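Local structure of acetylated cis-Golgi protein, involved in ER-to-Golgi transport (Saccharomyces cerevisiae, 6G8Y) at residues Val19-Asp22 with Glu23-Gln27; Arg58-Thr61 with Ser62-Glu66; Asn65-Gly69 with Arg70-Val74. The protein is the yeast homologue of GRASP65, is involved in ER-to-Golgi transport, and probably engages its partner proteins through a PDZ domain. One frame throughout, in Å; residues are numbered along the deposited sequence.

How the contacts relate
The three contacts are local ones within a PDZ-type domain. Contact 1 comes first along the chain, and contacts 2 and 3 overlap. These two share Asn65 and Glu66, their centres lie about 9 Å apart, and together they follow helix 57-66 into strand 71-78. Packing ties them as well: Phe64 CZ of contact 2 lies 3.3 Å from Leu72 CD2 of contact 3. Contact 1 stands apart, in the loop that leaves strand 19-20. Its centre is about 24 Å from that of contact 2 and about 21 Å from that of contact 3. Contacts 1 and 3 reach the same antiparallel sheet. A 1,2-ethanediol molecule, probably from the crystallisation liquor, lies about 5 Å from the side chain of Gln25.

Contact 1 of 3, residues Val19-Asp22 with Glu23-Gln27; sequences VWVD and EMQFQ
With CG set between its backbone N and carbonyl carbon (chi1 81°), Asp22 turns its carboxylate back over the residues that follow, to meet Gln25 and Met24. OD1 of Asp22 accepts weak bonds from two backbone amides, Gln25 N at 2.8 Å and Met24 N at 3.3 Å. The N-H groups point poorly at it. Gln25 N also makes a weak bond to Asp22 O. The bond from Met24 N to OD1 has the form of an Asx turn, and the one from Gln25 N resembles an N-cap, though residues 23-27 lack regular helix bonding. OD1 also lies against Gln25 CB. The other oxygen, Asp22 OD2, takes a water at 2.7 Å that also donates to Glu23 OE1 at 2.8 Å. The shared water probably eases the repulsion between these two acidic groups. Val21 crosses Phe26 at about a right angle; its CG2 meets the ring obliquely near CZ, at a modelled distance too short to be certain. The turn lies at the surface, in the loop between strands 19-20 and 33-38. Trp20 pairs by backbone with Asp33 and rests its side chain on Ile35 of strand 33-38 and on Arg85 and Glu87 of strand 83-90.

Contact 2 of 3, residues Arg58-Thr61 with Ser62-Glu66; sequences RRIT and SIFNE
Arg58 O is gripped twice: Ser62 N donates to it at 3.1 Å, and a water donates to it as well. The same water is 2.8 Å from Ser62 OG, but the serine was modelled in two conformers, so the bridge is certain only for the conformer described. The other bonds here follow the same i to i+4 pattern of an alpha helix. Phe64 N bonds to Ile60 O at 2.9 Å, and Asn65 N to Thr61 O, also at 2.9 Å.

Two pairs of side chains each link successive turns. Ile60 and Phe64 lie side by side and point the same way. Ile60 holds CG2 anti to its backbone N, and this branch touches the Phe64 ring at CD1 and CE1, each 3.7 Å away. Ile60 O sits at the edge of the same ring, near its plane. Thr61 and Asn65 are also side by side, and Thr61 CG2 meets Asn65 ND2 at 3.5 Å. The hydroxyl of Thr61 is used one turn earlier, where OG1 bonds to Tyr57 O. Ile63 CG1, beside its backbone N (chi1 -69°), lies 3.4 Å from Arg59 O.

The helix is amphipathic. Its apolar side faces the sheet: Ile60 packs on Val43 and Pro44 of strand 41-47 and, with Ile63, on Phe38 of strand 33-38, while the Phe64 ring meets that of Phe38 edge-to-face.

Contact 3 of 3, residues Asn65-Gly69 with Arg70-Val74; sequences NEHCG and RTLKV
The His67 ring lies between two side chains. Leu72 CD1 makes a CH-pi contact with one face, 3.6 Å from the centroid and almost on the ring normal. The Arg70 guanidinium overlaps the opposite face only toward the rim, near CD2, its plane tilted 30° from the ring. An alanine at His67 is likely to open a gap between Leu72 CD1 and the guanidinium.

A type II beta turn runs from His67 to Arg70, closed by Arg70 N to His67 O at 3.0 Å. Gly69 takes the positive phi (81°). The turn carries the chain from helix 57-66 into strand 71-78, where the backbone of Leu72 bonds to that of Ile89.

Polar bonds gather on Glu66 O, near the helix end. Arg70 CG lies between its backbone N and carbonyl carbon (chi1 65°), and the extended chain brings the guanidinium back to this oxygen. Arg70 NH2 reaches Glu66 O at 3.1 Å from above the carbonyl plane, and NE adds a weak bond. The guanidinium charge probably favours the negative end of the helix dipole. A water donates to Glu66 O and accepts from Arg70 NE. Another joins His67 NE2 to Arg70 NH1, and His67 ND1 is bonded to Ile63 O.

Contact 1 of 3, residues Val19-Asp22 with Glu23-Gln27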
loop_
_atom_site.group_PDB
_atom_site.type_symbol
_atom_site.label_atom_id
_atom_site.label_comp_id
_atom_site.label_asym_id
_atom_site.label_seq_id
_atom_site.Cartn_x
_atom_site.Cartn_y
_atom_site.Cartn_z
ATOM N N VAL A 19 -0.759 5.484 0.512
ATOM C CA VAL A 19 -2.219 5.484 0.658
ATOM C C VAL A 19 -2.914 5.653 -0.688
ATOM O O VAL A 19 -2.284 6.123 -1.636
ATOM C CB VAL A 19 -2.683 6.591 1.634
ATOM C CG1 VAL A 19 -2.067 6.328 3.012
ATOM C CG2 VAL A 19 -2.328 7.987 1.120
ATOM N N TRP A 20 -4.196 5.288 -0.750
ATOM C CA TRP A 20 -5.066 5.485 -1.910
ATOM C C TRP A 20 -5.984 6.652 -1.597
ATOM O O TRP A 20 -6.725 6.587 -0.618
ATOM C CB TRP A 20 -5.922 4.227 -2.136
ATOM C CG TRP A 20 -6.876 4.331 -3.261
ATOM C CD1 TRP A 20 -8.126 4.847 -3.220
ATOM C CD2 TRP A 20 -6.655 3.898 -4.600
ATOM N NE1 TRP A 20 -8.704 4.765 -4.452
ATOM C CE2 TRP A 20 -7.819 4.210 -5.331
ATOM C CE3 TRP A 20 -5.577 3.324 -5.263
ATOM C CZ2 TRP A 20 -7.943 3.925 -6.679
ATOM C CZ3 TRP A 20 -5.699 3.040 -6.603
ATOM C CH2 TRP A 20 -6.868 3.352 -7.299
ATOM N N VAL A 21 -5.993 7.682 -2.424
ATOM C CA VAL A 21 -6.807 8.874 -2.165
ATOM C C VAL A 21 -7.749 9.040 -3.329
ATOM O O VAL A 21 -7.344 8.981 -4.475
ATOM C CB VAL A 21 -5.946 10.142 -1.971
ATOM C CG1 VAL A 21 -5.000 10.003 -0.801
ATOM C CG2 VAL A 21 -5.141 10.497 -3.220
ATOM N N ASP A 22 -9.026 9.222 -3.048
ATOM C CA ASP A 22 -9.956 9.467 -4.128
ATOM C C ASP A 22 -10.086 10.975 -4.274
ATOM O O ASP A 22 -9.469 11.758 -3.538
ATOM C CB ASP A 22 -11.279 8.701 -3.915
ATOM C CG ASP A 22 -12.237 9.391 -2.972
ATOM O OD1 ASP A 22 -11.793 10.134 -2.083
ATOM O OD2 ASP A 22 -13.458 9.179 -3.124
ATOM N N GLU A 23 -10.916 11.393 -5.204
ATOM C CA GLU A 23 -10.968 12.796 -5.573
ATOM C C GLU A 23 -11.535 13.648 -4.428
ATOM O O GLU A 23 -11.222 14.819 -4.350
ATOM C CB GLU A 23 -11.781 13.000 -6.862
ATOM C CG GLU A 23 -11.527 11.973 -7.971
ATOM C CD GLU A 23 -12.365 10.699 -7.853
ATOM O OE1 GLU A 23 -13.525 10.774 -7.383
ATOM O OE2 GLU A 23 -11.864 9.607 -8.216
ATOM N N MET A 24 -12.343 13.043 -3.546
ATOM C CA MET A 24 -13.016 13.720 -2.431
ATOM C C MET A 24 -12.333 13.542 -1.066
ATOM O O MET A 24 -12.645 14.243 -0.102
ATOM C CB MET A 24 -14.454 13.225 -2.328
ATOM C CG MET A 24 -15.192 13.201 -3.655
ATOM S SD MET A 24 -15.136 14.773 -4.544
ATOM C CE MET A 24 -16.254 15.705 -3.494
ATOM N N GLN A 25 -11.381 12.636 -0.957
ATOM C CA GLN A 25 -10.740 12.467 0.333
ATOM C C GLN A 25 -9.932 13.718 0.722
ATOM O O GLN A 25 -9.826 14.046 1.910
ATOM C CB GLN A 25 -9.892 11.213 0.349
ATOM C CG GLN A 25 -9.585 10.723 1.748
ATOM C CD GLN A 25 -8.293 9.965 1.799
ATOM O OE1 GLN A 25 -7.890 9.345 0.825
ATOM N NE2 GLN A 25 -7.644 9.990 2.945
ATOM N N PHE A 26 -9.445 14.447 -0.284
ATOM C CA PHE A 26 -8.707 15.680 -0.081
ATOM C C PHE A 26 -9.586 16.778 0.539
ATOM O O PHE A 26 -9.113 17.551 1.365
ATOM C CB PHE A 26 -8.091 16.178 -1.408
ATOM C CG PHE A 26 -7.005 15.287 -1.991
ATOM C CD1 PHE A 26 -5.938 14.852 -1.210
ATOM C CD2 PHE A 26 -7.006 14.962 -3.358
ATOM C CE1 PHE A 26 -4.931 14.058 -1.748
ATOM C CE2 PHE A 26 -5.989 14.178 -3.911
ATOM C CZ PHE A 26 -4.949 13.728 -3.104
ATOM N N GLN A 27 -10.859 16.820 0.138
ATOM C CA GLN A 27 -11.873 17.732 0.695
ATOM C C GLN A 27 -12.520 17.211 1.979
ATOM O O GLN A 27 -12.898 17.997 2.865
ATOM C CB GLN A 27 -12.992 17.953 -0.339
ATOM C CG GLN A 27 -12.526 18.630 -1.617
ATOM C CD GLN A 27 -13.552 18.563 -2.726
ATOM O OE1 GLN A 27 -13.918 17.486 -3.189
ATOM N NE2 GLN A 27 -14.032 19.722 -3.154
HETATM O O HOH W 1 -15.046 9.935 -5.179
#

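Contact 2 of 3, residues Arg58-Thr61 with Ser62-Glu66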
loop_
_atom_site.group_PDB
_atom_site.type_symbol
_atom_site.label_atom_id
_atom_site.label_comp_id
_atom_site.label_asym_id
_atom_site.label_seq_id
_atom_site.Cartn_x
_atom_site.Cartn_y
_atom_site.Cartn_z
ATOM N N ARG A 58 13.227 0.589 -4.889
ATOM C CA ARG A 58 13.739 -0.146 -6.060
ATOM C C ARG A 58 12.828 -1.345 -6.356
ATOM O O ARG A 58 12.495 -1.606 -7.516
ATOM C CB ARG A 58 15.179 -0.630 -5.864
ATOM C CG ARG A 58 15.797 -1.266 -7.122
ATOM C CD ARG A 58 16.759 -2.421 -6.801
ATOM N NE ARG A 58 16.046 -3.510 -6.121
ATOM C CZ ARG A 58 15.274 -4.428 -6.712
ATOM N NH1 ARG A 58 15.094 -4.469 -8.045
ATOM N NH2 ARG A 58 14.659 -5.322 -5.948
ATOM N N ARG A 59 12.438 -2.089 -5.322
ATOM C CA ARG A 59 11.589 -3.274 -5.522
ATOM C C ARG A 59 10.238 -2.832 -6.078
ATOM O O ARG A 59 9.683 -3.489 -6.956
ATOM C CB ARG A 59 11.432 -4.067 -4.224
ATOM C CG ARG A 59 10.745 -5.403 -4.346
ATOM C CD ARG A 59 11.031 -6.247 -3.108
ATOM N NE ARG A 59 10.346 -7.529 -3.161
ATOM C CZ ARG A 59 10.126 -8.308 -2.108
ATOM N NH1 ARG A 59 10.538 -7.947 -0.894
ATOM N NH2 ARG A 59 9.486 -9.463 -2.274
ATOM N N ILE A 60 9.682 -1.733 -5.546
ATOM C CA ILE A 60 8.400 -1.232 -6.023
ATOM C C ILE A 60 8.484 -0.754 -7.465
ATOM O O ILE A 60 7.583 -0.999 -8.250
ATOM C CB ILE A 60 7.833 -0.150 -5.085
ATOM C CG1 ILE A 60 7.519 -0.788 -3.724
ATOM C CG2 ILE A 60 6.555 0.465 -5.665
ATOM C CD1 ILE A 60 7.286 0.197 -2.592
ATOM N N THR A 61 9.586 -0.112 -7.829
ATOM C CA THR A 61 9.825 0.266 -9.217
ATOM C C THR A 61 9.724 -0.943 -10.145
ATOM O O THR A 61 9.074 -0.888 -11.193
ATOM C CB THR A 61 11.195 0.932 -9.406
ATOM O OG1 THR A 61 11.338 2.064 -8.546
ATOM C CG2 THR A 61 11.383 1.361 -10.866
ATOM N N SER A 62 10.349 -2.050 -9.740
ATOM C CA SER A 62 10.302 -3.271 -10.538
ATOM C C SER A 62 8.891 -3.819 -10.655
ATOM O O SER A 62 8.482 -4.241 -11.722
ATOM C CB SER A 62 11.240 -4.305 -9.935
ATOM O OG SER A 62 12.577 -3.828 -9.953
ATOM N N ILE A 63 8.140 -3.812 -9.561
ATOM C CA ILE A 63 6.771 -4.297 -9.592
ATOM C C ILE A 63 5.955 -3.464 -10.565
ATOM O O ILE A 63 5.222 -3.996 -11.408
ATOM C CB ILE A 63 6.132 -4.240 -8.189
ATOM C CG1 ILE A 63 6.775 -5.272 -7.263
ATOM C CG2 ILE A 63 4.633 -4.493 -8.241
ATOM C CD1 ILE A 63 6.554 -5.017 -5.791
ATOM N N PHE A 64 6.030 -2.147 -10.435
ATOM C CA PHE A 64 5.273 -1.254 -11.344
ATOM C C PHE A 64 5.695 -1.453 -12.798
ATOM O O PHE A 64 4.842 -1.542 -13.698
ATOM C CB PHE A 64 5.377 0.213 -10.874
ATOM C CG PHE A 64 4.355 0.580 -9.837
ATOM C CD1 PHE A 64 4.368 0.030 -8.569
ATOM C CD2 PHE A 64 3.347 1.467 -10.166
ATOM C CE1 PHE A 64 3.386 0.361 -7.647
ATOM C CE2 PHE A 64 2.379 1.811 -9.239
ATOM C CZ PHE A 64 2.377 1.232 -7.994
ATOM N N ASN A 65 6.994 -1.575 -13.024
ATOM C CA ASN A 65 7.464 -1.667 -14.414
ATOM C C ASN A 65 7.095 -3.021 -15.041
ATOM O O ASN A 65 6.838 -3.090 -16.248
ATOM C CB ASN A 65 8.944 -1.297 -14.518
ATOM C CG ASN A 65 9.174 0.207 -14.389
ATOM O OD1 ASN A 65 8.243 1.040 -14.566
ATOM N ND2 ASN A 65 10.400 0.574 -14.095
ATOM N N GLU A 66 6.930 -4.056 -14.230
ATOM C CA GLU A 66 6.407 -5.329 -14.743
ATOM C C GLU A 66 4.968 -5.210 -15.252
ATOM O O GLU A 66 4.501 -6.017 -16.054
ATOM C CB GLU A 66 6.515 -6.408 -13.672
ATOM C CG GLU A 66 7.917 -7.006 -13.612
ATOM C CD GLU A 66 8.225 -7.795 -12.358
ATOM O OE1 GLU A 66 9.410 -7.808 -11.951
ATOM O OE2 GLU A 66 7.309 -8.417 -11.786
HETATM O O HOH W 2 13.882 -1.380 -10.284
#

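Contact 3 of 3, residues Asn65-Gly69 with Arg70-Val74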
loop_
_atom_site.group_PDB
_atom_site.type_symbol
_atom_site.label_atom_id
_atom_site.label_comp_id
_atom_site.label_asym_id
_atom_site.label_seq_id
_atom_site.Cartn_x
_atom_site.Cartn_y
_atom_site.Cartn_z
ATOM N N ASN A 65 6.994 -1.575 -13.024
ATOM C CA ASN A 65 7.464 -1.667 -14.414
ATOM C C ASN A 65 7.095 -3.021 -15.041
ATOM O O ASN A 65 6.838 -3.090 -16.248
ATOM C CB ASN A 65 8.944 -1.297 -14.518
ATOM C CG ASN A 65 9.174 0.207 -14.389
ATOM O OD1 ASN A 65 8.243 1.040 -14.566
ATOM N ND2 ASN A 65 10.400 0.574 -14.095
ATOM N N GLU A 66 6.930 -4.056 -14.230
ATOM C CA GLU A 66 6.407 -5.329 -14.743
ATOM C C GLU A 66 4.968 -5.210 -15.252
ATOM O O GLU A 66 4.501 -6.017 -16.054
ATOM C CB GLU A 66 6.515 -6.408 -13.672
ATOM C CG GLU A 66 7.917 -7.006 -13.612
ATOM C CD GLU A 66 8.225 -7.795 -12.358
ATOM O OE1 GLU A 66 9.410 -7.808 -11.951
ATOM O OE2 GLU A 66 7.309 -8.417 -11.786
ATOM N N HIS A 67 4.259 -4.188 -14.801
ATOM C CA HIS A 67 2.874 -3.953 -15.187
ATOM C C HIS A 67 2.698 -2.815 -16.186
ATOM O O HIS A 67 1.576 -2.410 -16.453
ATOM C CB HIS A 67 2.060 -3.677 -13.916
ATOM C CG HIS A 67 1.910 -4.863 -13.026
ATOM N ND1 HIS A 67 2.890 -5.313 -12.169
ATOM C CD2 HIS A 67 0.891 -5.759 -12.928
ATOM C CE1 HIS A 67 2.458 -6.392 -11.535
ATOM N NE2 HIS A 67 1.248 -6.692 -11.987
ATOM N N CYS A 68 3.791 -2.302 -16.779
ATOM C CA CYS A 68 3.685 -1.227 -17.762
ATOM C C CYS A 68 2.755 -1.674 -18.892
ATOM O O CYS A 68 2.849 -2.810 -19.399
ATOM C CB CYS A 68 5.068 -0.803 -18.330
ATOM S SG CYS A 68 6.043 0.281 -17.242
ATOM N N GLY A 69 1.816 -0.805 -19.241
ATOM C CA GLY A 69 0.871 -1.104 -20.319
ATOM C C GLY A 69 -0.299 -1.977 -19.933
ATOM O O GLY A 69 -1.071 -2.385 -20.797
ATOM N N ARG A 70 -0.440 -2.283 -18.641
ATOM C CA ARG A 70 -1.554 -3.111 -18.179
ATOM C C ARG A 70 -1.940 -2.649 -16.772
ATOM O O ARG A 70 -1.498 -1.591 -16.329
ATOM C CB ARG A 70 -1.216 -4.613 -18.287
ATOM C CG ARG A 70 -0.085 -5.098 -17.392
ATOM C CD ARG A 70 0.236 -6.563 -17.660
ATOM N NE ARG A 70 1.383 -7.086 -16.915
ATOM C CZ ARG A 70 1.366 -7.865 -15.836
ATOM N NH1 ARG A 70 0.240 -8.243 -15.240
ATOM N NH2 ARG A 70 2.533 -8.273 -15.326
ATOM N N THR A 71 -2.755 -3.434 -16.076
ATOM C CA THR A 71 -3.354 -3.056 -14.830
ATOM C C THR A 71 -2.576 -3.649 -13.683
ATOM O O THR A 71 -2.240 -4.842 -13.677
ATOM C CB THR A 71 -4.803 -3.605 -14.782
ATOM O OG1 THR A 71 -5.466 -3.100 -15.939
ATOM C CG2 THR A 71 -5.442 -3.162 -13.507
ATOM N N LEU A 72 -2.321 -2.821 -12.664
ATOM C CA LEU A 72 -1.779 -3.315 -11.387
ATOM C C LEU A 72 -2.918 -3.387 -10.370
ATOM O O LEU A 72 -3.669 -2.395 -10.197
ATOM C CB LEU A 72 -0.698 -2.353 -10.873
ATOM C CG LEU A 72 -0.114 -2.639 -9.487
ATOM C CD1 LEU A 72 0.688 -3.911 -9.504
ATOM C CD2 LEU A 72 0.741 -1.475 -8.987
ATOM N N LYS A 73 -2.986 -4.516 -9.672
ATOM C CA LYS A 73 -3.877 -4.716 -8.545
ATOM C C LYS A 73 -3.229 -4.176 -7.289
ATOM O O LYS A 73 -2.115 -4.548 -6.935
ATOM C CB LYS A 73 -4.171 -6.197 -8.386
ATOM C CG LYS A 73 -5.242 -6.563 -7.392
ATOM C CD LYS A 73 -5.633 -8.019 -7.695
ATOM C CE LYS A 73 -6.040 -8.778 -6.493
ATOM N NZ LYS A 73 -5.922 -10.228 -6.794
ATOM N N VAL A 74 -3.949 -3.286 -6.620
ATOM C CA VAL A 74 -3.504 -2.606 -5.409
ATOM C C VAL A 74 -4.388 -3.113 -4.278
ATOM O O VAL A 74 -5.621 -2.977 -4.334
ATOM C CB VAL A 74 -3.657 -1.081 -5.579
ATOM C CG1 VAL A 74 -3.201 -0.324 -4.343
ATOM C CG2 VAL A 74 -2.874 -0.643 -6.820
HETATM O O HOH W 3 3.315 -5.396 -18.641
HETATM O O HOH W 4 3.500 -7.628 -18.747
HETATM O O HOH W 5 0.606 -9.475 -12.630
#